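Long-range contact in A-adding tRNA nucleotidyltransferase (Aquifex aeolicus, PDB 4WBY), which adds the terminal adenosine to the CC end of tRNA, using ATP and magnesium to complete the CCA terminus: residues D163-R176 / R205-R218. Sequence-based numbering, arbitrary orientation.
With SO4 (sulfate ion), chain D.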
loop_
_atom_site.group_PDB
_atom_site.type_symbol
_atom_site.label_atom_id
_atom_site.label_comp_id
_atom_site.label_asym_id
_atom_site.label_seq_id
_atom_site.Cartn_x
_atom_site.Cartn_y
_atom_site.Cartn_z
ATOM N N ASP A 163 17.748 9.697 -5.595
ATOM C CA ASP A 163 16.977 8.491 -5.305
ATOM C C ASP A 163 15.752 8.410 -6.202
ATOM O O ASP A 163 14.673 8.898 -5.838
ATOM C CB ASP A 163 16.554 8.445 -3.834
ATOM C CG ASP A 163 15.920 7.115 -3.463
ATOM O OD1 ASP A 163 15.838 6.225 -4.346
ATOM O OD2 ASP A 163 15.510 6.952 -2.294
ATOM N N PRO A 164 15.911 7.786 -7.378
ATOM C CA PRO A 164 14.800 7.741 -8.337
ATOM C C PRO A 164 13.565 6.984 -7.846
ATOM O O PRO A 164 12.502 7.176 -8.421
ATOM C CB PRO A 164 15.420 7.044 -9.559
ATOM C CG PRO A 164 16.889 7.329 -9.462
ATOM C CD PRO A 164 17.188 7.350 -7.976
ATOM N N VAL A 165 13.677 6.164 -6.800
ATOM C CA VAL A 165 12.481 5.543 -6.236
ATOM C C VAL A 165 11.495 6.609 -5.751
ATOM O O VAL A 165 10.284 6.380 -5.718
ATOM C CB VAL A 165 12.831 4.588 -5.089
ATOM C CG1 VAL A 165 11.591 3.833 -4.632
ATOM C CG2 VAL A 165 13.893 3.607 -5.557
ATOM N N ARG A 166 12.004 7.787 -5.413
ATOM C CA ARG A 166 11.121 8.879 -5.002
ATOM C C ARG A 166 10.169 9.324 -6.104
ATOM O O ARG A 166 9.153 9.940 -5.814
ATOM C CB ARG A 166 11.935 10.078 -4.519
ATOM C CG ARG A 166 12.666 9.817 -3.222
ATOM C CD ARG A 166 13.550 10.993 -2.874
ATOM N NE ARG A 166 14.273 10.767 -1.635
ATOM C CZ ARG A 166 15.472 11.287 -1.370
ATOM N NH1 ARG A 166 16.096 12.057 -2.264
ATOM N NH2 ARG A 166 16.056 11.018 -0.221
ATOM N N ILE A 167 10.508 9.037 -7.360
ATOM C CA ILE A 167 9.586 9.294 -8.467
ATOM C C ILE A 167 8.265 8.562 -8.223
ATOM O O ILE A 167 7.180 9.147 -8.316
ATOM C CB ILE A 167 10.187 8.845 -9.817
ATOM C CG1 ILE A 167 11.418 9.694 -10.171
ATOM C CG2 ILE A 167 9.139 8.872 -10.941
ATOM C CD1 ILE A 167 12.267 9.094 -11.286
ATOM N N LEU A 168 8.359 7.272 -7.921
ATOM C CA LEU A 168 7.162 6.488 -7.635
ATOM C C LEU A 168 6.506 6.936 -6.328
ATOM O O LEU A 168 5.276 7.017 -6.248
ATOM C CB LEU A 168 7.486 4.986 -7.585
ATOM C CG LEU A 168 7.986 4.327 -8.873
ATOM C CD1 LEU A 168 8.147 2.829 -8.650
ATOM C CD2 LEU A 168 7.072 4.601 -10.059
ATOM N N ARG A 169 7.317 7.217 -5.307
ATOM C CA ARG A 169 6.769 7.622 -4.008
ATOM C C ARG A 169 5.969 8.917 -4.134
ATOM O O ARG A 169 4.919 9.061 -3.507
ATOM C CB ARG A 169 7.880 7.811 -2.973
ATOM C CG ARG A 169 8.611 6.538 -2.600
ATOM C CD ARG A 169 9.687 6.799 -1.547
ATOM N NE ARG A 169 9.170 7.445 -0.349
ATOM C CZ ARG A 169 8.743 6.798 0.733
ATOM N NH1 ARG A 169 8.752 5.469 0.770
ATOM N NH2 ARG A 169 8.296 7.485 1.778
ATOM N N ALA A 170 6.462 9.852 -4.948
ATOM C CA ALA A 170 5.754 11.120 -5.147
ATOM C C ALA A 170 4.342 10.873 -5.638
ATOM O O ALA A 170 3.388 11.529 -5.205
ATOM C CB ALA A 170 6.501 12.010 -6.134
ATOM N N LEU A 171 4.213 9.919 -6.554
ATOM C CA LEU A 171 2.926 9.637 -7.163
ATOM C C LEU A 171 2.022 8.878 -6.193
ATOM O O LEU A 171 0.805 9.071 -6.198
ATOM C CB LEU A 171 3.130 8.862 -8.470
ATOM C CG LEU A 171 4.053 9.574 -9.471
ATOM C CD1 LEU A 171 4.128 8.818 -10.794
ATOM C CD2 LEU A 171 3.618 11.030 -9.676
ATOM N N ARG A 172 2.611 8.043 -5.339
ATOM C CA ARG A 172 1.820 7.381 -4.296
ATOM C C ARG A 172 1.207 8.411 -3.341
ATOM O O ARG A 172 0.009 8.355 -3.050
ATOM C CB ARG A 172 2.647 6.364 -3.507
ATOM C CG ARG A 172 1.900 5.811 -2.290
ATOM C CD ARG A 172 2.475 4.477 -1.808
ATOM N NE ARG A 172 3.885 4.543 -1.422
ATOM C CZ ARG A 172 4.324 4.826 -0.202
ATOM N NH1 ARG A 172 3.469 5.096 0.777
ATOM N NH2 ARG A 172 5.627 4.835 0.043
ATOM N N PHE A 173 2.011 9.362 -2.865
ATOM C CA PHE A 173 1.462 10.363 -1.953
ATOM C C PHE A 173 0.495 11.304 -2.666
ATOM O O PHE A 173 -0.537 11.667 -2.095
ATOM C CB PHE A 173 2.578 11.149 -1.257
ATOM C CG PHE A 173 3.379 10.310 -0.299
ATOM C CD1 PHE A 173 2.757 9.664 0.763
ATOM C CD2 PHE A 173 4.740 10.139 -0.470
ATOM C CE1 PHE A 173 3.486 8.876 1.650
ATOM C CE2 PHE A 173 5.475 9.364 0.414
ATOM C CZ PHE A 173 4.847 8.724 1.475
ATOM N N ALA A 174 0.802 11.678 -3.909
ATOM C CA ALA A 174 -0.119 12.540 -4.660
ATOM C C ALA A 174 -1.480 11.860 -4.819
ATOM O O ALA A 174 -2.525 12.481 -4.594
ATOM C CB ALA A 174 0.464 12.914 -6.031
ATOM N N GLY A 175 -1.476 10.581 -5.188
ATOM C CA GLY A 175 -2.725 9.862 -5.380
ATOM C C GLY A 175 -3.462 9.597 -4.075
ATOM O O GLY A 175 -4.686 9.734 -4.002
ATOM N N ARG A 176 -2.724 9.208 -3.034
ATOM C CA ARG A 176 -3.334 8.987 -1.724
ATOM C C ARG A 176 -4.076 10.217 -1.231
ATOM O O ARG A 176 -5.189 10.122 -0.725
ATOM C CB ARG A 176 -2.270 8.607 -0.689
ATOM C CG ARG A 176 -2.829 8.486 0.724
ATOM C CD ARG A 176 -1.751 8.448 1.794
ATOM N NE ARG A 176 -0.939 7.240 1.714
ATOM C CZ ARG A 176 0.077 6.974 2.526
ATOM N NH1 ARG A 176 0.414 7.843 3.476
ATOM N NH2 ARG A 176 0.761 5.852 2.384
ATOM N N ARG A 205 14.155 -1.968 -4.792
ATOM C CA ARG A 205 13.515 -0.832 -4.141
ATOM C C ARG A 205 12.335 -0.306 -4.961
ATOM O O ARG A 205 11.329 0.124 -4.392
ATOM C CB ARG A 205 14.543 0.267 -3.867
ATOM C CG ARG A 205 15.553 -0.167 -2.818
ATOM C CD ARG A 205 16.470 0.954 -2.372
ATOM N NE ARG A 205 15.742 2.043 -1.731
ATOM C CZ ARG A 205 15.748 3.300 -2.166
ATOM N NH1 ARG A 205 16.466 3.631 -3.231
ATOM N NH2 ARG A 205 15.054 4.229 -1.527
ATOM N N LEU A 206 12.436 -0.357 -6.287
ATOM C CA LEU A 206 11.291 0.002 -7.133
ATOM C C LEU A 206 10.129 -0.959 -6.910
ATOM O O LEU A 206 8.981 -0.542 -6.770
ATOM C CB LEU A 206 11.672 0.004 -8.614
ATOM C CG LEU A 206 12.650 1.077 -9.078
ATOM C CD1 LEU A 206 12.914 0.951 -10.575
ATOM C CD2 LEU A 206 12.116 2.466 -8.733
ATOM N N ILE A 207 10.436 -2.252 -6.886
ATOM C CA ILE A 207 9.418 -3.277 -6.691
ATOM C C ILE A 207 8.743 -3.094 -5.327
ATOM O O ILE A 207 7.512 -3.171 -5.219
ATOM C CB ILE A 207 10.017 -4.702 -6.813
ATOM C CG1 ILE A 207 10.094 -5.160 -8.282
ATOM C CG2 ILE A 207 9.166 -5.728 -6.061
ATOM C CD1 ILE A 207 10.673 -4.182 -9.255
ATOM N N ASN A 208 9.539 -2.814 -4.297
ATOM C CA ASN A 208 8.980 -2.605 -2.965
ATOM C C ASN A 208 8.016 -1.431 -2.945
ATOM O O ASN A 208 6.999 -1.463 -2.258
ATOM C CB ASN A 208 10.086 -2.383 -1.929
ATOM C CG ASN A 208 10.843 -3.649 -1.602
ATOM O OD1 ASN A 208 10.363 -4.757 -1.848
ATOM N ND2 ASN A 208 12.034 -3.492 -1.029
ATOM N N GLU A 209 8.325 -0.394 -3.713
ATOM C CA GLU A 209 7.466 0.781 -3.730
ATOM C C GLU A 209 6.158 0.484 -4.477
ATOM O O GLU A 209 5.089 0.947 -4.067
ATOM C CB GLU A 209 8.214 1.976 -4.337
ATOM C CG GLU A 209 7.369 3.210 -4.590
ATOM C CD GLU A 209 6.609 3.714 -3.371
ATOM O OE1 GLU A 209 7.064 3.538 -2.218
ATOM O OE2 GLU A 209 5.537 4.304 -3.576
ATOM N N ILE A 210 6.217 -0.322 -5.540
ATOM C CA ILE A 210 4.981 -0.694 -6.230
ATOM C C ILE A 210 4.102 -1.540 -5.302
ATOM O O ILE A 210 2.873 -1.400 -5.292
ATOM C CB ILE A 210 5.258 -1.446 -7.542
ATOM C CG1 ILE A 210 6.024 -0.532 -8.502
ATOM C CG2 ILE A 210 3.954 -1.904 -8.187
ATOM C CD1 ILE A 210 6.454 -1.211 -9.806
ATOM N N LYS A 211 4.736 -2.395 -4.500
ATOM C CA LYS A 211 4.001 -3.205 -3.532
ATOM C C LYS A 211 3.299 -2.315 -2.509
ATOM O O LYS A 211 2.191 -2.615 -2.087
ATOM C CB LYS A 211 4.939 -4.209 -2.842
ATOM C CG LYS A 211 5.454 -5.295 -3.801
ATOM C CD LYS A 211 6.650 -6.050 -3.252
ATOM C CE LYS A 211 6.278 -6.872 -2.039
ATOM N NZ LYS A 211 7.441 -7.672 -1.564
ATOM N N LEU A 212 3.933 -1.209 -2.117
ATOM C CA LEU A 212 3.277 -0.272 -1.207
ATOM C C LEU A 212 2.098 0.422 -1.888
ATOM O O LEU A 212 1.037 0.602 -1.281
ATOM C CB LEU A 212 4.272 0.769 -0.673
ATOM C CG LEU A 212 5.314 0.198 0.296
ATOM C CD1 LEU A 212 6.281 1.279 0.760
ATOM C CD2 LEU A 212 4.654 -0.461 1.499
ATOM N N ALA A 213 2.273 0.800 -3.150
ATOM C CA ALA A 213 1.201 1.480 -3.870
ATOM C C ALA A 213 -0.048 0.610 -3.995
ATOM O O ALA A 213 -1.173 1.110 -3.851
ATOM C CB ALA A 213 1.681 1.917 -5.246
ATOM N N LEU A 214 0.131 -0.687 -4.245
ATOM C CA LEU A 214 -1.034 -1.529 -4.515
ATOM C C LEU A 214 -1.870 -1.748 -3.241
ATOM O O LEU A 214 -3.030 -2.137 -3.325
ATOM C CB LEU A 214 -0.615 -2.858 -5.161
ATOM C CG LEU A 214 0.030 -4.027 -4.418
ATOM C CD1 LEU A 214 -0.986 -4.865 -3.628
ATOM C CD2 LEU A 214 0.768 -4.908 -5.428
ATOM N N ARG A 215 -1.298 -1.451 -2.074
ATOM C CA ARG A 215 -2.035 -1.506 -0.809
ATOM C C ARG A 215 -2.947 -0.288 -0.594
ATOM O O ARG A 215 -3.830 -0.311 0.265
ATOM C CB ARG A 215 -1.046 -1.623 0.363
ATOM C CG ARG A 215 -0.226 -2.915 0.344
ATOM C CD ARG A 215 1.107 -2.815 1.099
ATOM N NE ARG A 215 0.963 -2.412 2.492
ATOM C CZ ARG A 215 1.914 -2.547 3.416
ATOM N NH1 ARG A 215 3.083 -3.091 3.104
ATOM N NH2 ARG A 215 1.693 -2.147 4.661
ATOM N N GLU A 216 -2.739 0.770 -1.376
ATOM C CA GLU A 216 -3.452 2.036 -1.151
ATOM C C GLU A 216 -4.921 1.984 -1.580
ATOM O O GLU A 216 -5.248 1.434 -2.635
ATOM C CB GLU A 216 -2.765 3.177 -1.908
ATOM C CG GLU A 216 -1.324 3.458 -1.492
ATOM C CD GLU A 216 -1.203 4.294 -0.246
ATOM O OE1 GLU A 216 -2.133 5.069 0.052
ATOM O OE2 GLU A 216 -0.159 4.184 0.431
ATOM N N ASP A 217 -5.798 2.596 -0.789
ATOM C CA ASP A 217 -7.203 2.733 -1.183
ATOM C C ASP A 217 -7.330 3.420 -2.545
ATOM O O ASP A 217 -8.205 3.078 -3.351
ATOM C CB ASP A 217 -7.989 3.525 -0.138
ATOM C CG ASP A 217 -8.279 2.724 1.115
ATOM O OD1 ASP A 217 -8.175 1.479 1.082
ATOM O OD2 ASP A 217 -8.634 3.352 2.135
ATOM N N ARG A 218 -6.449 4.385 -2.798
ATOM C CA ARG A 218 -6.481 5.144 -4.041
ATOM C C ARG A 218 -5.471 4.618 -5.071
ATOM O O ARG A 218 -4.898 5.387 -5.838
ATOM C CB ARG A 218 -6.208 6.629 -3.755
ATOM C CG ARG A 218 -7.217 7.290 -2.830
ATOM C CD ARG A 218 -8.461 7.763 -3.563
ATOM N NE ARG A 218 -9.300 6.660 -4.024
ATOM C CZ ARG A 218 -10.128 5.971 -3.246
ATOM N NH1 ARG A 218 -10.224 6.261 -1.955
ATOM N NH2 ARG A 218 -10.852 4.985 -3.756
HETATM S S SO4 D . 4.115 6.215 4.788
HETATM O O1 SO4 D . 4.652 7.490 5.297
HETATM O O2 SO4 D . 2.668 6.358 4.659
HETATM O O3 SO4 D . 4.710 5.865 3.498
HETATM O O4 SO4 D . 4.401 5.175 5.770
HETATM O O HOH W 1 4.195 4.445 -5.912
HETATM O O HOH W 2 9.414 3.213 -0.992
#
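Arg172, Arg176 and Arg205 each take a carboxylate across the contact, joining segments 163-176 and 205-218, whose helices 165-176 and 205-214 run nearly parallel with axes 9.5 Å apart. In the middle, Arg172 takes Glu209 side-on: NE meets OE2 at 2.7 Å and NH2 meets OE1 at 3.0 Å, the two planes nearly coplanar. Glu209 leaves its helix with CG anti to the backbone N (chi1 172°) and then bends at chi2, which seats its side chain among Val165, Leu168, Arg169 and Arg172 as a knob in a hole. Arg176 holds Glu216 in the same side-on manner, its NH2 reaching the syn lone pair of OE2 at 2.7 Å. At the other end the grip is end-on: Arg205 NH1 and NH2 each take one oxygen of Asp163, whose OD1 also caps Val165 N from the opposite face of the carboxylate.

Two waters complete Glu209, one bridging OE2 to Leu168 O, the other OE1 to Arg169 NH1. Arg169, paired mainly with Asp119, adds a long charge contact to OE1, no N-H pointing at it.

Val165 CG2 meets Leu206 CD2 at 3.8 Å, and Leu168 CD1 reaches Ile210 CG1. Aliphatic groups also lie on guanidinium faces: Val165 CG2 on Arg205, Leu212 on Arg172.

A sulfate, probably from the crystallisation liquor, accepts from Arg172 NH1, both terminal nitrogens of Arg176, and Arg35. A methionine replacing Arg172 would probably leave buried Glu209 without its two-bond partner.

All three arginines belong to the ATP-binding site, probably in the neck domain; Arg172 and Arg176, oriented by glutamates, plausibly offer N-H groups to a nucleotide phosphate.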